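Local coordinates for protein 361aa long hypothetical D-aminopeptidase (Pyrococcus horikoshii, PDB 2DRH) that probably acts as an aminopeptidase of the peptidase S58 (DmpA) family, although its substrate and physiological role are not established, at residues V32-G37 / R147-E152; Y77-G82 / T99-I104; P95-N100 / G105-G110; L132-N137 / G278-A283. All blocks are in the same frame, centred on the assembly; numbering follows the deposited sequence.

Contact 1: residues V32-G37 / R147-E152; sequences VTLIKG and RHVKRE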
loop_
_atom_site.group_PDB
_atom_site.type_symbol
_atom_site.label_atom_id
_atom_site.label_comp_id
_atom_site.label_asym_id
_atom_site.label_seq_id
_atom_site.Cartn_x
_atom_site.Cartn_y
_atom_site.Cartn_z
ATOM N N VAL A 32 -7.895 11.499 -31.052
ATOM C CA VAL A 32 -7.053 12.210 -32.002
ATOM C C VAL A 32 -6.128 11.098 -32.485
ATOM O O VAL A 32 -5.376 10.512 -31.694
ATOM C CB VAL A 32 -6.250 13.354 -31.350
ATOM C CG1 VAL A 32 -5.146 13.833 -32.304
ATOM C CG2 VAL A 32 -7.186 14.514 -31.037
ATOM N N THR A 33 -6.223 10.788 -33.776
ATOM C CA THR A 33 -5.450 9.706 -34.381
ATOM C C THR A 33 -4.343 10.235 -35.275
ATOM O O THR A 33 -4.579 11.101 -36.110
ATOM C CB THR A 33 -6.377 8.784 -35.206
ATOM O OG1 THR A 33 -7.454 8.334 -34.372
ATOM C CG2 THR A 33 -5.613 7.567 -35.735
ATOM N N LEU A 34 -3.136 9.703 -35.097
ATOM C CA LEU A 34 -1.979 10.138 -35.871
ATOM C C LEU A 34 -1.334 9.007 -36.655
ATOM O O LEU A 34 -0.645 8.152 -36.092
ATOM C CB LEU A 34 -0.942 10.762 -34.937
ATOM C CG LEU A 34 -1.513 11.898 -34.099
ATOM C CD1 LEU A 34 -0.499 12.344 -33.055
ATOM C CD2 LEU A 34 -1.916 13.044 -35.033
ATOM N N ILE A 35 -1.562 9.020 -37.963
ATOM C CA ILE A 35 -1.022 8.010 -38.856
ATOM C C ILE A 35 -0.338 8.704 -40.027
ATOM O O ILE A 35 -0.950 9.523 -40.716
ATOM C CB ILE A 35 -2.142 7.091 -39.383
ATOM C CG1 ILE A 35 -2.885 6.462 -38.196
ATOM C CG2 ILE A 35 -1.553 6.013 -40.306
ATOM C CD1 ILE A 35 -3.927 5.421 -38.585
ATOM N N LYS A 36 0.931 8.378 -40.246
ATOM C CA LYS A 36 1.692 8.984 -41.330
ATOM C C LYS A 36 2.987 8.229 -41.605
ATOM O O LYS A 36 3.662 7.779 -40.683
ATOM C CB LYS A 36 2.025 10.443 -40.984
ATOM C CG LYS A 36 3.122 11.053 -41.846
ATOM C CD LYS A 36 3.690 12.324 -41.228
ATOM C CE LYS A 36 4.896 12.818 -42.017
ATOM N NZ LYS A 36 5.974 11.782 -42.115
ATOM N N GLY A 37 3.331 8.105 -42.882
ATOM C CA GLY A 37 4.555 7.423 -43.259
ATOM C C GLY A 37 4.432 5.915 -43.320
ATOM O O GLY A 37 3.408 5.338 -42.950
ATOM N N ARG A 147 8.167 11.274 -30.410
ATOM C CA ARG A 147 7.184 12.093 -29.695
ATOM C C ARG A 147 6.355 12.916 -30.672
ATOM O O ARG A 147 6.453 14.142 -30.720
ATOM C CB ARG A 147 7.885 13.014 -28.692
ATOM C CG ARG A 147 8.527 12.257 -27.531
ATOM C CD ARG A 147 9.939 12.749 -27.239
ATOM N NE ARG A 147 9.995 13.593 -26.055
ATOM C CZ ARG A 147 11.097 14.180 -25.605
ATOM N NH1 ARG A 147 12.255 14.025 -26.243
ATOM N NH2 ARG A 147 11.043 14.913 -24.505
ATOM N N HIS A 148 5.524 12.233 -31.448
ATOM C CA HIS A 148 4.707 12.901 -32.451
ATOM C C HIS A 148 3.436 13.529 -31.895
ATOM O O HIS A 148 2.827 14.386 -32.535
ATOM C CB HIS A 148 4.411 11.910 -33.580
ATOM C CG HIS A 148 5.653 11.374 -34.217
ATOM N ND1 HIS A 148 6.526 12.173 -34.927
ATOM C CD2 HIS A 148 6.226 10.148 -34.165
ATOM C CE1 HIS A 148 7.582 11.464 -35.280
ATOM N NE2 HIS A 148 7.426 10.233 -34.828
ATOM N N VAL A 149 3.041 13.114 -30.696
ATOM C CA VAL A 149 1.865 13.693 -30.064
ATOM C C VAL A 149 2.203 15.144 -29.750
ATOM O O VAL A 149 3.274 15.428 -29.215
ATOM C CB VAL A 149 1.529 12.999 -28.735
ATOM C CG1 VAL A 149 0.496 13.817 -27.979
ATOM C CG2 VAL A 149 1.017 11.594 -28.993
ATOM N N LYS A 150 1.301 16.060 -30.088
ATOM C CA LYS A 150 1.530 17.469 -29.805
ATOM C C LYS A 150 0.563 17.933 -28.726
ATOM O O LYS A 150 -0.538 17.390 -28.592
ATOM C CB LYS A 150 1.347 18.320 -31.064
ATOM C CG LYS A 150 2.332 18.009 -32.180
ATOM C CD LYS A 150 2.257 19.044 -33.300
ATOM C CE LYS A 150 3.019 20.325 -32.946
ATOM N NZ LYS A 150 2.593 20.943 -31.649
ATOM N N ARG A 151 0.976 18.934 -27.959
ATOM C CA ARG A 151 0.138 19.456 -26.900
ATOM C C ARG A 151 -1.266 19.822 -27.384
ATOM O O ARG A 151 -2.240 19.552 -26.689
ATOM C CB ARG A 151 0.816 20.661 -26.234
ATOM C CG ARG A 151 1.224 21.789 -27.168
ATOM C CD ARG A 151 2.235 22.696 -26.480
ATOM N NE ARG A 151 1.745 23.185 -25.193
ATOM C CZ ARG A 151 2.531 23.620 -24.212
ATOM N NH1 ARG A 151 3.853 23.625 -24.369
ATOM N NH2 ARG A 151 1.997 24.047 -23.074
ATOM N N GLU A 152 -1.376 20.407 -28.576
ATOM C CA GLU A 152 -2.687 20.792 -29.109
ATOM C C GLU A 152 -3.575 19.571 -29.298
ATOM O O GLU A 152 -4.805 19.675 -29.238
ATOM C CB GLU A 152 -2.581 21.493 -30.469
ATOM C CG GLU A 152 -1.512 22.544 -30.602
ATOM C CD GLU A 152 -0.177 21.949 -30.996
ATOM O OE1 GLU A 152 0.473 21.321 -30.139
ATOM O OE2 GLU A 152 0.214 22.095 -32.173
#
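Two torsions carry Leu34 across to the backbone of His148 and Val149: chi1 of -55° sets its CG opposite its own carbonyl carbon, and chi2 of 172° stretches CD1 straight outward from CA. That one methyl makes the crossing. Leu34 CD1 rests 3.9 Å from His148 O and 4.0 Å from Val149 CA, so it meets main chain before side chain; the side-chain approach is longer, with Leu34 CD1 to Val149 CG2 at 4.4 Å. No hydrogen bond joins the segments, and only 83 Å² is buried between them. The imidazole of His148 is not held by this strand: its NE2 bonds to Asp143, and the side chain also touches Val48 on strand 48-56.

In the fold, 32-36 belongs to strand 28-36, an outermost strand, within this chain, of a four-stranded mixed sheet, paired through Leu34 with Thr50, while 147-150 is the lead-in to helix 151-160. That helix continues over the same strand, as the packing of Leu34 on His153 and of Val32 on Ala157 indicates. Within the segment leading into the helix, Lys150 and Glu152 form a two-pronged salt bridge. Lys150 NZ lies 2.6 Å from Glu152 OE1 and 2.7 Å from Glu152 OE2, using the syn lone pair of each oxygen. Arg147 instead forms salt bridges to Asp113 and Glu109 of the second subunit.

Contact 2: residues Y77-G82 / T99-I104; sequences YSKPVG and TNTLSI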
loop_
_atom_site.group_PDB
_atom_site.type_symbol
_atom_site.label_atom_id
_atom_site.label_comp_id
_atom_site.label_asym_id
_atom_site.label_seq_id
_atom_site.Cartn_x
_atom_site.Cartn_y
_atom_site.Cartn_z
ATOM N N TYR A 77 4.900 -1.649 -14.279
ATOM C CA TYR A 77 5.899 -1.374 -15.315
ATOM C C TYR A 77 5.159 -0.383 -16.193
ATOM O O TYR A 77 4.865 -0.641 -17.358
ATOM C CB TYR A 77 6.235 -2.634 -16.107
ATOM C CG TYR A 77 7.556 -2.525 -16.823
ATOM C CD1 TYR A 77 7.715 -1.667 -17.906
ATOM C CD2 TYR A 77 8.660 -3.260 -16.395
ATOM C CE1 TYR A 77 8.947 -1.539 -18.548
ATOM C CE2 TYR A 77 9.894 -3.140 -17.025
ATOM C CZ TYR A 77 10.031 -2.280 -18.101
ATOM O OH TYR A 77 11.249 -2.169 -18.732
ATOM N N SER A 78 4.879 0.773 -15.605
ATOM C CA SER A 78 4.078 1.791 -16.249
ATOM C C SER A 78 4.523 3.152 -15.736
ATOM O O SER A 78 5.128 3.247 -14.673
ATOM C CB SER A 78 2.608 1.506 -15.870
ATOM O OG SER A 78 1.684 2.314 -16.560
ATOM N N LYS A 79 4.225 4.202 -16.497
ATOM C CA LYS A 79 4.596 5.565 -16.126
ATOM C C LYS A 79 3.368 6.483 -16.010
ATOM O O LYS A 79 3.250 7.479 -16.730
ATOM C CB LYS A 79 5.563 6.144 -17.167
ATOM C CG LYS A 79 6.972 5.519 -17.191
ATOM C CD LYS A 79 6.982 4.015 -17.530
ATOM C CE LYS A 79 8.383 3.576 -18.048
ATOM N NZ LYS A 79 8.496 2.095 -18.231
ATOM N N PRO A 80 2.430 6.155 -15.111
ATOM C CA PRO A 80 1.241 7.010 -14.969
ATOM C C PRO A 80 1.541 8.304 -14.212
ATOM O O PRO A 80 2.427 8.354 -13.361
ATOM C CB PRO A 80 0.262 6.118 -14.211
ATOM C CG PRO A 80 1.192 5.322 -13.317
ATOM C CD PRO A 80 2.321 4.947 -14.273
ATOM N N VAL A 81 0.786 9.343 -14.539
ATOM C CA VAL A 81 0.921 10.641 -13.914
ATOM C C VAL A 81 -0.407 10.959 -13.218
ATOM O O VAL A 81 -1.472 10.868 -13.840
ATOM C CB VAL A 81 1.199 11.722 -14.980
ATOM C CG1 VAL A 81 1.310 13.094 -14.328
ATOM C CG2 VAL A 81 2.466 11.373 -15.749
ATOM N N GLY A 82 -0.340 11.303 -11.936
ATOM C CA GLY A 82 -1.544 11.653 -11.201
ATOM C C GLY A 82 -2.122 10.678 -10.185
ATOM O O GLY A 82 -3.043 11.044 -9.459
ATOM N N THR A 99 -2.125 8.102 -23.764
ATOM C CA THR A 99 -1.251 8.303 -24.910
ATOM C C THR A 99 -0.090 7.311 -24.841
ATOM O O THR A 99 -0.144 6.354 -24.076
ATOM C CB THR A 99 -0.715 9.742 -24.972
ATOM O OG1 THR A 99 -0.050 9.935 -26.225
ATOM C CG2 THR A 99 0.250 10.029 -23.817
ATOM N N ASN A 100 0.951 7.512 -25.643
ATOM C CA ASN A 100 2.064 6.570 -25.604
ATOM C C ASN A 100 3.026 6.907 -24.469
ATOM O O ASN A 100 3.078 8.044 -23.987
ATOM C CB ASN A 100 2.799 6.523 -26.954
ATOM C CG ASN A 100 3.581 7.786 -27.249
ATOM O OD1 ASN A 100 4.600 8.065 -26.614
ATOM N ND2 ASN A 100 3.107 8.562 -28.219
ATOM N N THR A 101 3.790 5.908 -24.049
ATOM C CA THR A 101 4.730 6.069 -22.946
ATOM C C THR A 101 5.590 7.326 -22.967
ATOM O O THR A 101 5.657 8.047 -21.970
ATOM C CB THR A 101 5.675 4.859 -22.842
ATOM O OG1 THR A 101 4.907 3.655 -22.917
ATOM C CG2 THR A 101 6.436 4.884 -21.500
ATOM N N LEU A 102 6.249 7.593 -24.091
ATOM C CA LEU A 102 7.131 8.750 -24.181
ATOM C C LEU A 102 6.457 10.094 -24.415
ATOM O O LEU A 102 7.131 11.122 -24.424
ATOM C CB LEU A 102 8.197 8.507 -25.251
ATOM C CG LEU A 102 9.491 7.803 -24.810
ATOM C CD1 LEU A 102 9.198 6.694 -23.833
ATOM C CD2 LEU A 102 10.207 7.266 -26.037
ATOM N N SER A 103 5.139 10.100 -24.597
ATOM C CA SER A 103 4.410 11.359 -24.804
ATOM C C SER A 103 3.723 11.863 -23.531
ATOM O O SER A 103 3.008 12.870 -23.570
ATOM C CB SER A 103 3.344 11.198 -25.895
ATOM O OG SER A 103 3.911 11.013 -27.180
ATOM N N ILE A 104 3.933 11.188 -22.401
ATOM C CA ILE A 104 3.272 11.614 -21.170
ATOM C C ILE A 104 3.609 13.051 -20.781
ATOM O O ILE A 104 2.761 13.770 -20.240
ATOM C CB ILE A 104 3.592 10.686 -19.971
ATOM C CG1 ILE A 104 5.090 10.690 -19.674
ATOM C CG2 ILE A 104 3.077 9.278 -20.258
ATOM C CD1 ILE A 104 5.439 10.066 -18.333
#
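The flat group at this contact is the peptide unit joining Lys79 to Pro80, whose carbonyl oxygen is met by two methyls of Ile104; no aromatic ring takes part. Ile104 CD1 is 3.7 Å from Lys79 O and Ile104 CG2 is 4.0 Å from Lys79 O. Measured from the peptide plane, the two methyls fall on opposite sides, so Ile104 straddles the oxygen end of the group. Ile104 chi1 of 61° tucks CG1 between the backbone N and the carbonyl carbon, and Ile104 CD1 then lies 4.1 Å from Lys79 CB and 4.2 Å from Val81 CG2.

Lys79 is bent at chi2 (62°), and beyond the bend its chain runs past the Thr101 methyl: Lys79 CD to Thr101 CG2 is 4.1 Å. The amine itself goes on to another subunit, where Gln85 and Ser128 of that subunit accept hydrogen bonds from Lys79 NZ.

The segment 99-104 is the turn of a beta-alpha-beta unit, running from the end of strand 96-100 into helix 104-118, and a backbone bond from Ser103 N to Asn100 O (3.0 Å) closes it. The loop 77-82 approaches this turn from the far side of strand 132-136, to which Val81 and Thr99 are each bonded through the backbone. The buried carboxylate of Glu135 bridges the two segments, with OE1 taking Thr101 OG1 and OE2 taking both Lys79 N and Ser78 OG.

Contact 3: residues P95-N100 / G105-G110; sequences PIILTN and GTAVEG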
loop_
_atom_site.group_PDB
_atom_site.type_symbol
_atom_site.label_atom_id
_atom_site.label_comp_id
_atom_site.label_asym_id
_atom_site.label_seq_id
_atom_site.Cartn_x
_atom_site.Cartn_y
_atom_site.Cartn_z
ATOM N N PRO A 95 -9.633 15.921 -16.871
ATOM C CA PRO A 95 -10.093 14.856 -17.759
ATOM C C PRO A 95 -8.965 13.819 -17.760
ATOM O O PRO A 95 -7.817 14.145 -17.443
ATOM C CB PRO A 95 -10.267 15.564 -19.107
ATOM C CG PRO A 95 -9.387 16.753 -19.014
ATOM C CD PRO A 95 -9.543 17.206 -17.581
ATOM N N ILE A 96 -9.297 12.578 -18.099
ATOM C CA ILE A 96 -8.323 11.495 -18.109
ATOM C C ILE A 96 -7.727 11.352 -19.496
ATOM O O ILE A 96 -8.445 11.195 -20.473
ATOM C CB ILE A 96 -8.985 10.180 -17.695
ATOM C CG1 ILE A 96 -9.792 10.405 -16.413
ATOM C CG2 ILE A 96 -7.918 9.100 -17.491
ATOM C CD1 ILE A 96 -10.617 9.212 -15.983
ATOM N N ILE A 97 -6.404 11.395 -19.565
ATOM C CA ILE A 97 -5.698 11.327 -20.831
ATOM C C ILE A 97 -4.852 10.076 -20.976
ATOM O O ILE A 97 -4.152 9.660 -20.046
ATOM C CB ILE A 97 -4.779 12.572 -21.007
ATOM C CG1 ILE A 97 -5.601 13.857 -20.845
ATOM C CG2 ILE A 97 -4.103 12.543 -22.375
ATOM C CD1 ILE A 97 -6.629 14.066 -21.944
ATOM N N LEU A 98 -4.928 9.485 -22.161
ATOM C CA LEU A 98 -4.172 8.292 -22.481
ATOM C C LEU A 98 -3.354 8.604 -23.725
ATOM O O LEU A 98 -3.826 9.309 -24.620
ATOM C CB LEU A 98 -5.119 7.121 -22.758
ATOM C CG LEU A 98 -6.224 6.890 -21.716
ATOM C CD1 LEU A 98 -6.995 5.622 -22.057
ATOM C CD2 LEU A 98 -5.621 6.783 -20.335
ATOM N N THR A 99 -2.125 8.102 -23.764
ATOM C CA THR A 99 -1.251 8.303 -24.910
ATOM C C THR A 99 -0.090 7.311 -24.841
ATOM O O THR A 99 -0.144 6.354 -24.076
ATOM C CB THR A 99 -0.715 9.742 -24.972
ATOM O OG1 THR A 99 -0.050 9.935 -26.225
ATOM C CG2 THR A 99 0.250 10.029 -23.817
ATOM N N ASN A 100 0.951 7.512 -25.643
ATOM C CA ASN A 100 2.064 6.570 -25.604
ATOM C C ASN A 100 3.026 6.907 -24.469
ATOM O O ASN A 100 3.078 8.044 -23.987
ATOM C CB ASN A 100 2.799 6.523 -26.954
ATOM C CG ASN A 100 3.581 7.786 -27.249
ATOM O OD1 ASN A 100 4.600 8.065 -26.614
ATOM N ND2 ASN A 100 3.107 8.562 -28.219
ATOM N N GLY A 105 4.841 13.468 -21.056
ATOM C CA GLY A 105 5.233 14.825 -20.732
ATOM C C GLY A 105 4.446 15.799 -21.588
ATOM O O GLY A 105 3.950 16.820 -21.101
ATOM N N THR A 106 4.326 15.477 -22.874
ATOM C CA THR A 106 3.592 16.328 -23.800
ATOM C C THR A 106 2.122 16.379 -23.387
ATOM O O THR A 106 1.492 17.432 -23.429
ATOM C CB THR A 106 3.666 15.784 -25.237
ATOM O OG1 THR A 106 5.035 15.553 -25.594
ATOM C CG2 THR A 106 3.046 16.780 -26.212
ATOM N N ALA A 107 1.589 15.227 -22.993
ATOM C CA ALA A 107 0.196 15.114 -22.581
ATOM C C ALA A 107 -0.073 16.020 -21.393
ATOM O O ALA A 107 -1.093 16.701 -21.338
ATOM C CB ALA A 107 -0.131 13.663 -22.231
ATOM N N VAL A 108 0.847 16.022 -20.435
ATOM C CA VAL A 108 0.714 16.876 -19.267
ATOM C C VAL A 108 0.698 18.343 -19.712
ATOM O O VAL A 108 -0.129 19.140 -19.252
ATOM C CB VAL A 108 1.882 16.647 -18.280
ATOM C CG1 VAL A 108 1.967 17.795 -17.271
ATOM C CG2 VAL A 108 1.681 15.325 -17.554
ATOM N N GLU A 109 1.607 18.697 -20.613
ATOM C CA GLU A 109 1.671 20.067 -21.102
ATOM C C GLU A 109 0.335 20.479 -21.725
ATOM O O GLU A 109 -0.210 21.529 -21.395
ATOM C CB GLU A 109 2.790 20.207 -22.131
ATOM C CG GLU A 109 4.192 20.037 -21.559
ATOM C CD GLU A 109 4.680 21.269 -20.816
ATOM O OE1 GLU A 109 3.930 21.794 -19.970
ATOM O OE2 GLU A 109 5.823 21.707 -21.071
ATOM N N GLY A 110 -0.184 19.644 -22.623
ATOM C CA GLY A 110 -1.444 19.947 -23.279
ATOM C C GLY A 110 -2.613 19.992 -22.320
ATOM O O GLY A 110 -3.454 20.889 -22.384
#
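Thr99 OG1 is hydrogen-bonded to Gly51 O on strand 48-56, and that bond helps fix how the threonine presents its methyl to Ala107. With chi1 at -171°, OG1 is opposite the backbone N and CG2 occupies the position between N and the carbonyl carbon; Thr99 CG2 then lies 4.0 Å from Ala107 CB. Two residues earlier on the same side of the strand, Ile97 adds its branch methyl, with Ile97 CG2 4.1 Å from Ala107 CB. The two methyls, Ile97 CG2 and Thr99 CG2, are themselves 5.2 Å apart. Seen from Ala107 CB they subtend close to 80°, which places the single alanine methyl in the notch between them.

The short side chain matches a close approach of helix to strand: Ile97 CA and Ala107 CA are only 7.2 Å apart. No polar bond crosses here. The helix backbone supplies its own, including Gly110 N to Thr106 O at 2.9 Å, whereas Thr106 OG1 and Glu109 OE2 are hydrogen-bonded to Glu109 and Thr106, respectively, of the second subunit.

This is the strand-to-helix packing of a beta-alpha-beta unit made of strand 96-100, helix 104-118 and strand 132-136. Ala107 also touches Val133 on that last strand, while Ile97 reaches Val52 of strand 48-56 and both Val154 and Ile158 of helix 151-160, so helices 104-118 and 151-160 lie on the same face of the sheet.

Contact 4: residues L132-N137 / G278-A283; sequences LVLECN and GDIAVA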
loop_
_atom_site.group_PDB
_atom_site.type_symbol
_atom_site.label_atom_id
_atom_site.label_comp_id
_atom_site.label_asym_id
_atom_site.label_seq_id
_atom_site.Cartn_x
_atom_site.Cartn_y
_atom_site.Cartn_z
ATOM N N LEU A 132 -4.054 13.889 -14.768
ATOM C CA LEU A 132 -4.082 12.434 -14.797
ATOM C C LEU A 132 -3.815 11.923 -16.204
ATOM O O LEU A 132 -4.621 12.120 -17.117
ATOM C CB LEU A 132 -5.437 11.937 -14.301
ATOM C CG LEU A 132 -5.702 10.436 -14.192
ATOM C CD1 LEU A 132 -4.651 9.750 -13.311
ATOM C CD2 LEU A 132 -7.098 10.257 -13.595
ATOM N N VAL A 133 -2.673 11.257 -16.357
ATOM C CA VAL A 133 -2.234 10.722 -17.636
ATOM C C VAL A 133 -1.720 9.298 -17.477
ATOM O O VAL A 133 -0.920 9.019 -16.579
ATOM C CB VAL A 133 -1.087 11.581 -18.208
ATOM C CG1 VAL A 133 -0.682 11.078 -19.587
ATOM C CG2 VAL A 133 -1.507 13.044 -18.261
ATOM N N LEU A 134 -2.178 8.403 -18.347
ATOM C CA LEU A 134 -1.748 7.007 -18.328
ATOM C C LEU A 134 -1.299 6.600 -19.732
ATOM O O LEU A 134 -1.579 7.302 -20.704
ATOM C CB LEU A 134 -2.869 6.099 -17.821
ATOM C CG LEU A 134 -3.166 6.298 -16.329
ATOM C CD1 LEU A 134 -4.333 7.265 -16.173
ATOM C CD2 LEU A 134 -3.491 4.965 -15.673
ATOM N N GLU A 135 -0.613 5.469 -19.849
ATOM C CA GLU A 135 -0.102 5.097 -21.153
ATOM C C GLU A 135 0.211 3.641 -21.417
ATOM O O GLU A 135 0.185 2.800 -20.520
ATOM C CB GLU A 135 1.173 5.891 -21.415
ATOM C CG GLU A 135 2.192 5.810 -20.271
ATOM C CD GLU A 135 2.626 4.384 -19.938
ATOM O OE1 GLU A 135 3.048 3.649 -20.854
ATOM O OE2 GLU A 135 2.546 4.001 -18.754
ATOM N N CYS A 136 0.541 3.386 -22.681
ATOM C CA CYS A 136 0.950 2.077 -23.178
ATOM C C CYS A 136 2.050 2.332 -24.227
ATOM O O CYS A 136 2.087 3.392 -24.853
ATOM C CB CYS A 136 -0.245 1.334 -23.774
ATOM S SG CYS A 136 -1.342 0.620 -22.503
ATOM N N ASN A 137 2.956 1.376 -24.404
ATOM C CA ASN A 137 4.070 1.529 -25.346
ATOM C C ASN A 137 3.689 1.036 -26.750
ATOM O O ASN A 137 3.443 -0.151 -26.939
ATOM C CB ASN A 137 5.272 0.730 -24.818
ATOM C CG ASN A 137 6.557 1.026 -25.566
ATOM O OD1 ASN A 137 6.543 1.366 -26.743
ATOM N ND2 ASN A 137 7.678 0.883 -24.881
ATOM N N GLY A 278 2.489 -2.935 -18.244
ATOM C CA GLY A 278 1.924 -1.927 -17.373
ATOM C C GLY A 278 0.411 -2.070 -17.295
ATOM O O GLY A 278 -0.323 -1.532 -18.126
ATOM N N ASP A 279 -0.048 -2.811 -16.293
ATOM C CA ASP A 279 -1.471 -3.038 -16.093
ATOM C C ASP A 279 -1.997 -2.184 -14.942
ATOM O O ASP A 279 -1.610 -2.362 -13.780
ATOM C CB ASP A 279 -1.714 -4.516 -15.822
ATOM C CG ASP A 279 -1.179 -5.405 -16.934
ATOM O OD1 ASP A 279 -0.668 -4.867 -17.942
ATOM O OD2 ASP A 279 -1.273 -6.646 -16.804
ATOM N N ILE A 280 -2.870 -1.240 -15.279
ATOM C CA ILE A 280 -3.439 -0.337 -14.290
ATOM C C ILE A 280 -4.920 -0.052 -14.546
ATOM O O ILE A 280 -5.355 0.103 -15.691
ATOM C CB ILE A 280 -2.685 0.997 -14.285
ATOM C CG1 ILE A 280 -1.226 0.762 -13.881
ATOM C CG2 ILE A 280 -3.375 1.991 -13.354
ATOM C CD1 ILE A 280 -0.387 2.000 -13.962
ATOM N N ALA A 281 -5.680 0.018 -13.461
ATOM C CA ALA A 281 -7.112 0.280 -13.517
ATOM C C ALA A 281 -7.455 1.523 -12.713
ATOM O O ALA A 281 -6.961 1.711 -11.604
ATOM C CB ALA A 281 -7.871 -0.910 -12.963
ATOM N N VAL A 282 -8.295 2.376 -13.283
ATOM C CA VAL A 282 -8.729 3.585 -12.602
ATOM C C VAL A 282 -10.260 3.611 -12.589
ATOM O O VAL A 282 -10.899 3.536 -13.634
ATOM C CB VAL A 282 -8.190 4.846 -13.307
ATOM C CG1 VAL A 282 -8.779 6.089 -12.668
ATOM C CG2 VAL A 282 -6.659 4.885 -13.208
ATOM N N ALA A 283 -10.843 3.703 -11.400
ATOM C CA ALA A 283 -12.294 3.721 -11.268
ATOM C C ALA A 283 -12.791 4.998 -10.612
ATOM O O ALA A 283 -12.164 5.521 -9.690
ATOM C CB ALA A 283 -12.750 2.521 -10.465
HETATM O O HOH W 1 1.119 0.747 -18.906
#
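Leu134 spans the space between the two strands, and its atoms meet different neighbours in turn on the way to Ile280 and Val282. Its CB starts beside the adjacent strand, with Leu134 CB 3.8 Å from Leu98 CD2. One bond further, Leu134 CG lies 4.0 Å from Pro80 CB. The side chain then forks. Leu134 CD1 turns back along its own strand to Leu132 CD1, at 3.8 Å, while CD2 makes the crossing: Leu134 CD2 is 3.8 Å from Ile280 CG2 and 4.0 Å from Val282 CG2. A chi2 of 96°, away from a staggered value, aims CD2 at both methyls and may cost a little torsional strain.

Strands 132-136 and 278-285 belong to different sheets, and their facing side chains form part of the hydrophobic interior of a beta sandwich. The opposite faces carry helices: Val133 packs on Val108 of helix 104-118, and Ala281 on Ala262 of helix 252-268. This layering is consistent with the alpha-beta-beta-alpha architecture of DmpA relatives.

Toward the other end of the interface a water replaces apolar packing. It donates to Glu135 O and to Gly278 O, each at 2.8 Å, with an angle of about 126° between the two acceptors at the water oxygen; two carbonyls that cannot bond each other are thereby linked across the sheets.

Overall arrangement
Contacts 2, 3 and 4 lie close together, with centres 8 Å apart for contacts 2 and 3 and 7 Å for contacts 2 and 4. Contacts 2 and 3 share Thr99 and Asn100, while backbone pairing between strands 96-100 and 132-136 ties contact 3 to contact 4, as in Ile97 O to Leu134 N at 2.9 Å. Val149 CG2 of contact 1 comes 3.4 Å from Thr99 OG1, yet the centre of contact 1 is 19 Å from that of contact 4. Contacts 1 and 3 pack helix 151-160 with its lead-in, and helix 104-118, on one face of the four-stranded sheet, while contact 4 joins its other face to the second sheet.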